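Local coordinates for protein branched-chain-amino-acid aminotransferase (Deinococcus radiodurans, PDB 3UZO) that probably catalyses the pyridoxal-phosphate-dependent transfer of amino groups between leucine, isoleucine or valine and 2-oxoglutarate in branched-chain amino acid synthesis, at residues Ile60-Ala63 / Glu64-Ala68; Leu91-Pro94 / Asp95-Ala98; Arg100-Met103 / Ser104-Leu108. All blocks are in the same frame, centred on the assembly; numbering follows the deposited sequence.

Contact 1. Residues Ile60-Ala63 / Glu64-Ala68; sequences IHLA and EGSTA
A63, the last residue of strand 59-63, meets S66 across the turn that leads into helix 67-70, and both donors of S66 use one carbonyl oxygen. E64 and G65 are the two middle residues of the type I turn from A63 to S66. E64 sends its chain out from the turn, and its carboxylate forms a salt bridge with R39 of the second subunit, where Y33 also bonds to it. G65 passes without a side chain, near Y71 of an L-glutamate site. S66 then closes the turn with two bonds to A63 O. Its backbone N reaches that oxygen at 2.9 Å from well above the carbonyl plane, and its OG at 2.7 Å from only 17° off the plane. OG can do so because chi1 of -67° sets it beside its own backbone N. The methylene of S66 also leans on L62, with S66 CB 3.7 Å from L62 CD2. T67 and A68 begin helix 67-70, where A68 bonds through its backbone to G150. Two donors arriving at different elevations share one buried acceptor, so the hydroxyl has its hydrogen-bond acceptor close at hand, and the paired bonds should favour this rotation and brace the turn.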
# COMPACT_ATOMS: atom_id res chain seq x y z
N ILE A 60 2.47 -16.42 10.24
CA ILE A 60 1.50 -16.60 9.16
C ILE A 60 2.21 -17.38 8.06
O ILE A 60 3.40 -17.15 7.79
CB ILE A 60 1.01 -15.23 8.60
CG1 ILE A 60 0.12 -14.53 9.63
CG2 ILE A 60 0.23 -15.45 7.29
CD1 ILE A 60 -1.21 -15.23 9.91
N HIS A 61 1.50 -18.31 7.45
CA HIS A 61 2.06 -19.13 6.38
C HIS A 61 1.23 -18.86 5.12
O HIS A 61 0.03 -19.11 5.11
CB HIS A 61 1.99 -20.60 6.77
CG HIS A 61 2.54 -20.89 8.14
ND1 HIS A 61 3.89 -20.87 8.41
CD2 HIS A 61 1.92 -21.14 9.31
CE1 HIS A 61 4.08 -21.10 9.70
NE2 HIS A 61 2.90 -21.27 10.27
N LEU A 62 1.86 -18.33 4.08
CA LEU A 62 1.12 -18.02 2.86
C LEU A 62 1.89 -18.22 1.56
O LEU A 62 3.12 -18.25 1.55
CB LEU A 62 0.58 -16.59 2.89
CG LEU A 62 1.31 -15.45 3.61
CD1 LEU A 62 2.83 -15.59 3.58
CD2 LEU A 62 0.85 -14.14 2.98
N ALA A 63 1.14 -18.32 0.47
CA ALA A 63 1.71 -18.52 -0.86
C ALA A 63 2.67 -17.39 -1.19
O ALA A 63 2.41 -16.24 -0.86
CB ALA A 63 0.59 -18.59 -1.90
N GLU A 64 3.78 -17.74 -1.83
CA GLU A 64 4.79 -16.75 -2.19
C GLU A 64 4.23 -15.67 -3.08
O GLU A 64 4.74 -14.55 -3.11
CB GLU A 64 5.98 -17.43 -2.88
CG GLU A 64 5.65 -18.12 -4.21
CD GLU A 64 6.82 -18.93 -4.75
OE1 GLU A 64 7.88 -18.94 -4.11
OE2 GLU A 64 6.67 -19.57 -5.82
N GLY A 65 3.16 -15.99 -3.81
CA GLY A 65 2.55 -15.02 -4.69
C GLY A 65 1.32 -14.33 -4.10
O GLY A 65 0.61 -13.62 -4.82
N SER A 66 1.07 -14.53 -2.81
CA SER A 66 -0.09 -13.92 -2.15
C SER A 66 -0.21 -12.42 -2.46
O SER A 66 0.79 -11.70 -2.44
CB SER A 66 -0.00 -14.12 -0.63
OG SER A 66 -0.13 -15.49 -0.27
N THR A 67 -1.42 -11.97 -2.75
CA THR A 67 -1.64 -10.56 -3.07
C THR A 67 -1.31 -9.67 -1.87
O THR A 67 -0.97 -8.50 -2.03
CB THR A 67 -3.11 -10.28 -3.46
OG1 THR A 67 -3.96 -10.62 -2.36
CG2 THR A 67 -3.51 -11.09 -4.70
N ALA A 68 -1.41 -10.23 -0.66
CA ALA A 68 -1.11 -9.47 0.55
C ALA A 68 0.37 -9.07 0.58
O ALA A 68 0.74 -8.09 1.23
CB ALA A 68 -1.44 -10.30 1.79

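Contact 2. Residues Leu91-Pro94 / Asp95-Ala98; sequences LFRP and DQNA
R93 and Q96 lie side by side and point the same way, an example of a long charged side chain packed along the first turn of a helix. The guanidinium of R93 and the amide of Q96 stack with their planes 27° apart. Q96 CG sits over one guanidinium face, 3.6 Å from R93 NE, and R93 NH2 is equally far from Q96 CD. A bend at chi2 of Q96 (-58°) folds its amide back alongside the arginine. On the inner side, R93 CG rests over the centre of the F92 ring, 3.6 Å above its plane. The ring itself packs against Y82 and L340, while P94 meets L79. The guanidinium has further partners in S270, through a hydrogen bond, and W354, through a cation-pi contact.

The looser side is polar and only partly buried. There, a single water bridges the two segments, accepting from R93 NE at 2.8 Å and donating to D95 OD1, also at 2.8 Å; the opposite charges themselves stay apart. D95 OD2 takes a further bond from Q96 NE2 at 2.8 Å, arriving 45° out of the carboxylate plane, so the amide that stacks on the arginine is tied to the aspartate as well.

Behind these side chains, Q96 N bonds to R93 O, and A98 N to P94 O at 3.0 Å. With R93 at the N-cap position and P94 in the first turn, this is a helix N-terminus, here leading from strand 89-91 into helix 94-107, which carries the phosphate-binding R100 farther along.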
# COMPACT_ATOMS: atom_id res chain seq x y z
N LEU A 91 -14.32 -3.56 26.54
CA LEU A 91 -13.88 -3.60 25.15
C LEU A 91 -14.57 -2.32 24.64
O LEU A 91 -15.79 -2.19 24.76
CB LEU A 91 -14.40 -4.86 24.45
CG LEU A 91 -13.84 -5.23 23.07
CD1 LEU A 91 -12.30 -5.13 23.03
CD2 LEU A 91 -14.28 -6.65 22.76
N PHE A 92 -13.78 -1.38 24.12
CA PHE A 92 -14.29 -0.09 23.67
C PHE A 92 -14.77 -0.02 22.21
O PHE A 92 -13.99 -0.22 21.28
CB PHE A 92 -13.21 0.97 23.90
CG PHE A 92 -13.65 2.38 23.61
CD1 PHE A 92 -14.53 3.04 24.47
CD2 PHE A 92 -13.16 3.06 22.50
CE1 PHE A 92 -14.91 4.37 24.23
CE2 PHE A 92 -13.54 4.38 22.24
CZ PHE A 92 -14.42 5.04 23.11
N ARG A 93 -16.05 0.26 22.04
CA ARG A 93 -16.69 0.38 20.73
C ARG A 93 -16.23 -0.57 19.61
O ARG A 93 -15.96 -0.12 18.48
CB ARG A 93 -16.57 1.84 20.26
CG ARG A 93 -16.94 2.86 21.32
CD ARG A 93 -17.15 4.25 20.74
NE ARG A 93 -18.37 4.29 19.93
CZ ARG A 93 -18.76 5.32 19.19
NH1 ARG A 93 -18.01 6.42 19.14
NH2 ARG A 93 -19.89 5.25 18.50
N PRO A 94 -16.16 -1.88 19.89
CA PRO A 94 -15.72 -2.83 18.86
C PRO A 94 -16.61 -2.87 17.62
O PRO A 94 -16.16 -3.24 16.54
CB PRO A 94 -15.69 -4.16 19.60
CG PRO A 94 -16.83 -4.00 20.58
CD PRO A 94 -16.60 -2.60 21.10
N ASP A 95 -17.88 -2.50 17.78
CA ASP A 95 -18.81 -2.47 16.66
C ASP A 95 -18.34 -1.44 15.63
O ASP A 95 -18.51 -1.62 14.43
CB ASP A 95 -20.21 -2.12 17.16
CG ASP A 95 -20.29 -0.73 17.79
OD1 ASP A 95 -19.62 -0.49 18.83
OD2 ASP A 95 -21.01 0.12 17.24
N GLN A 96 -17.75 -0.34 16.10
CA GLN A 96 -17.27 0.70 15.20
C GLN A 96 -16.10 0.16 14.37
O GLN A 96 -16.04 0.39 13.16
CB GLN A 96 -16.85 1.93 16.01
CG GLN A 96 -18.01 2.62 16.72
CD GLN A 96 -19.09 3.06 15.74
OE1 GLN A 96 -18.84 3.88 14.86
NE2 GLN A 96 -20.29 2.52 15.89
N ASN A 97 -15.19 -0.57 15.01
CA ASN A 97 -14.05 -1.15 14.30
C ASN A 97 -14.52 -2.17 13.27
O ASN A 97 -13.98 -2.23 12.17
CB ASN A 97 -13.11 -1.86 15.28
CG ASN A 97 -12.47 -0.90 16.26
OD1 ASN A 97 -11.40 -0.34 16.01
ND2 ASN A 97 -13.13 -0.71 17.38
N ALA A 98 -15.51 -2.99 13.63
CA ALA A 98 -16.02 -4.00 12.72
C ALA A 98 -16.58 -3.33 11.48
O ALA A 98 -16.32 -3.76 10.36
CB ALA A 98 -17.11 -4.84 13.39
O HOH W 1 -20.16 2.12 19.70

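Contact 3. Residues Arg100-Met103 / Ser104-Leu108; sequences RMRM and SCRRL. With PLP (pyridoxal-5'-phosphate), chain C.
M103 lays its sulfur over one face of the R106 guanidinium, displaced toward the rim of the group; the approach of M103 SD to R106 NH1 is unusually close, and its exact spacing is doubtful on so exposed a pair. The methionine reaches it because CG stands beside the backbone N (chi1 -73°) and the chain folds again at chi2, which turns SD along the helix toward the next turn. At its edge and in its plane, the same guanidinium meets R102 CG, 3.5 Å from R106 NH2. The aliphatic root of R102 thus lies against the edge of the R106 head, while its charged end turns away to a salt bridge with D115 and R106 makes a long, weak ion pair with E112.

The buried side illustrates how the same helix serves a cofactor. R100 extends through chi1 and chi2 and bends at chi3, bringing its guanidinium edge to the phosphate of pyridoxal-5'-phosphate. R100 NH1 bonds to PLP O2P at 2.7 Å, while R100 NH2 makes a weak bond to the same oxygen at 3.0 Å. E77 forms a salt bridge with R100 NE and P264 O accepts from R100 NH1, partners that would fix the rotation of the head. Among the inner residues, M101 CG and C105 SG pack at 4.4 Å.

The backbone joins these faces through regular helical bonds, such as C105 N to M101 O at 2.8 Å. Y207, S265, I266, T267 and T304 also hydrogen-bond the cofactor, making R100 part of the pyridoxal-phosphate site of a class-IV aminotransferase.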
# COMPACT_ATOMS: atom_id res chain seq x y z
N ARG A 100 -15.88 -0.35 10.33
CA ARG A 100 -14.82 0.28 9.57
C ARG A 100 -14.01 -0.73 8.78
O ARG A 100 -13.60 -0.46 7.65
CB ARG A 100 -13.89 1.09 10.47
CG ARG A 100 -12.88 1.92 9.68
CD ARG A 100 -12.14 2.90 10.56
NE ARG A 100 -11.27 2.23 11.52
CZ ARG A 100 -10.62 2.86 12.50
NH1 ARG A 100 -10.74 4.18 12.62
NH2 ARG A 100 -9.85 2.17 13.33
N MET A 101 -13.77 -1.91 9.35
CA MET A 101 -12.99 -2.89 8.63
C MET A 101 -13.78 -3.40 7.44
O MET A 101 -13.21 -3.84 6.45
CB MET A 101 -12.59 -4.07 9.52
CG MET A 101 -11.43 -4.86 8.93
SD MET A 101 -10.79 -6.11 10.05
CE MET A 101 -11.97 -7.38 9.76
N ARG A 102 -15.11 -3.32 7.53
CA ARG A 102 -15.97 -3.73 6.43
C ARG A 102 -15.74 -2.75 5.28
O ARG A 102 -15.72 -3.13 4.10
CB ARG A 102 -17.44 -3.68 6.87
CG ARG A 102 -18.28 -4.81 6.34
CD ARG A 102 -19.03 -5.50 7.46
NE ARG A 102 -19.86 -4.58 8.23
CZ ARG A 102 -19.99 -4.63 9.54
NH1 ARG A 102 -19.34 -5.56 10.23
NH2 ARG A 102 -20.76 -3.76 10.18
N MET A 103 -15.56 -1.48 5.62
CA MET A 103 -15.32 -0.47 4.60
C MET A 103 -13.92 -0.63 4.01
O MET A 103 -13.74 -0.46 2.81
CB MET A 103 -15.52 0.94 5.16
CG MET A 103 -16.99 1.28 5.41
SD MET A 103 -18.09 0.77 4.04
CE MET A 103 -18.10 2.27 3.00
N SER A 104 -12.94 -0.96 4.85
CA SER A 104 -11.58 -1.16 4.36
C SER A 104 -11.58 -2.36 3.41
O SER A 104 -11.00 -2.31 2.32
CB SER A 104 -10.61 -1.43 5.51
OG SER A 104 -10.44 -0.28 6.33
N CYS A 105 -12.23 -3.45 3.82
CA CYS A 105 -12.30 -4.65 3.00
C CYS A 105 -12.96 -4.35 1.66
O CYS A 105 -12.46 -4.74 0.60
CB CYS A 105 -13.10 -5.75 3.71
SG CYS A 105 -12.18 -6.62 5.01
N ARG A 106 -14.10 -3.67 1.72
CA ARG A 106 -14.83 -3.33 0.51
C ARG A 106 -13.94 -2.57 -0.47
O ARG A 106 -13.94 -2.85 -1.66
CB ARG A 106 -16.04 -2.48 0.89
CG ARG A 106 -17.23 -2.63 -0.02
CD ARG A 106 -18.44 -1.99 0.62
NE ARG A 106 -18.55 -2.42 2.01
CZ ARG A 106 -19.37 -1.87 2.90
NH1 ARG A 106 -20.16 -0.86 2.54
NH2 ARG A 106 -19.41 -2.34 4.14
N ARG A 107 -13.17 -1.61 0.05
CA ARG A 107 -12.30 -0.79 -0.78
C ARG A 107 -11.21 -1.57 -1.52
O ARG A 107 -10.76 -1.15 -2.59
CB ARG A 107 -11.66 0.33 0.06
CG ARG A 107 -10.82 1.33 -0.74
CD ARG A 107 -11.63 1.96 -1.90
NE ARG A 107 -10.94 3.10 -2.51
CZ ARG A 107 -10.01 3.03 -3.46
NH1 ARG A 107 -9.60 1.87 -3.94
NH2 ARG A 107 -9.47 4.15 -3.93
N LEU A 108 -10.80 -2.70 -0.97
CA LEU A 108 -9.77 -3.52 -1.61
C LEU A 108 -10.32 -4.83 -2.17
O LEU A 108 -9.56 -5.76 -2.45
CB LEU A 108 -8.65 -3.82 -0.62
CG LEU A 108 -7.87 -2.60 -0.12
CD1 LEU A 108 -6.60 -3.07 0.59
CD2 LEU A 108 -7.50 -1.69 -1.28
N1 PLP C . -5.23 8.06 11.61
C2 PLP C . -4.44 6.98 11.22
C2A PLP C . -3.56 7.15 9.98
C3 PLP C . -4.51 5.77 11.99
O3 PLP C . -3.76 4.71 11.65
C4 PLP C . -5.39 5.69 13.15
C4A PLP C . -5.44 4.33 13.95
C5 PLP C . -6.19 6.88 13.50
C6 PLP C . -6.09 8.04 12.73
C5A PLP C . -7.12 6.95 14.65
O4P PLP C . -8.22 6.09 14.55
P PLP C . -8.77 5.31 15.82
O1P PLP C . -7.74 4.41 16.41
O2P PLP C . -9.98 4.55 15.23
O3P PLP C . -9.32 6.37 16.73

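In the fold
The three local contacts follow one another along the chain and differ in burial. The touching residues of contact 1 are all buried, although its centre is about 25 Å from the centre of the chain, where its strand continues the sheet into the second subunit; its chemistry is a backbone carbonyl shared by the N-H and hydroxyl of a single serine. Contacts 2 and 3 both belong to helix 94-107, with centres about 15 Å apart, and each has a buried and a more open side. At the start of the helix, contact 2 combines arginine stacking with a water bridge and touches no other subunit. Contact 3, nearer the helix end, combines cofactor binding on the inside with methionine-guanidinium packing outside, and it too reaches the second subunit.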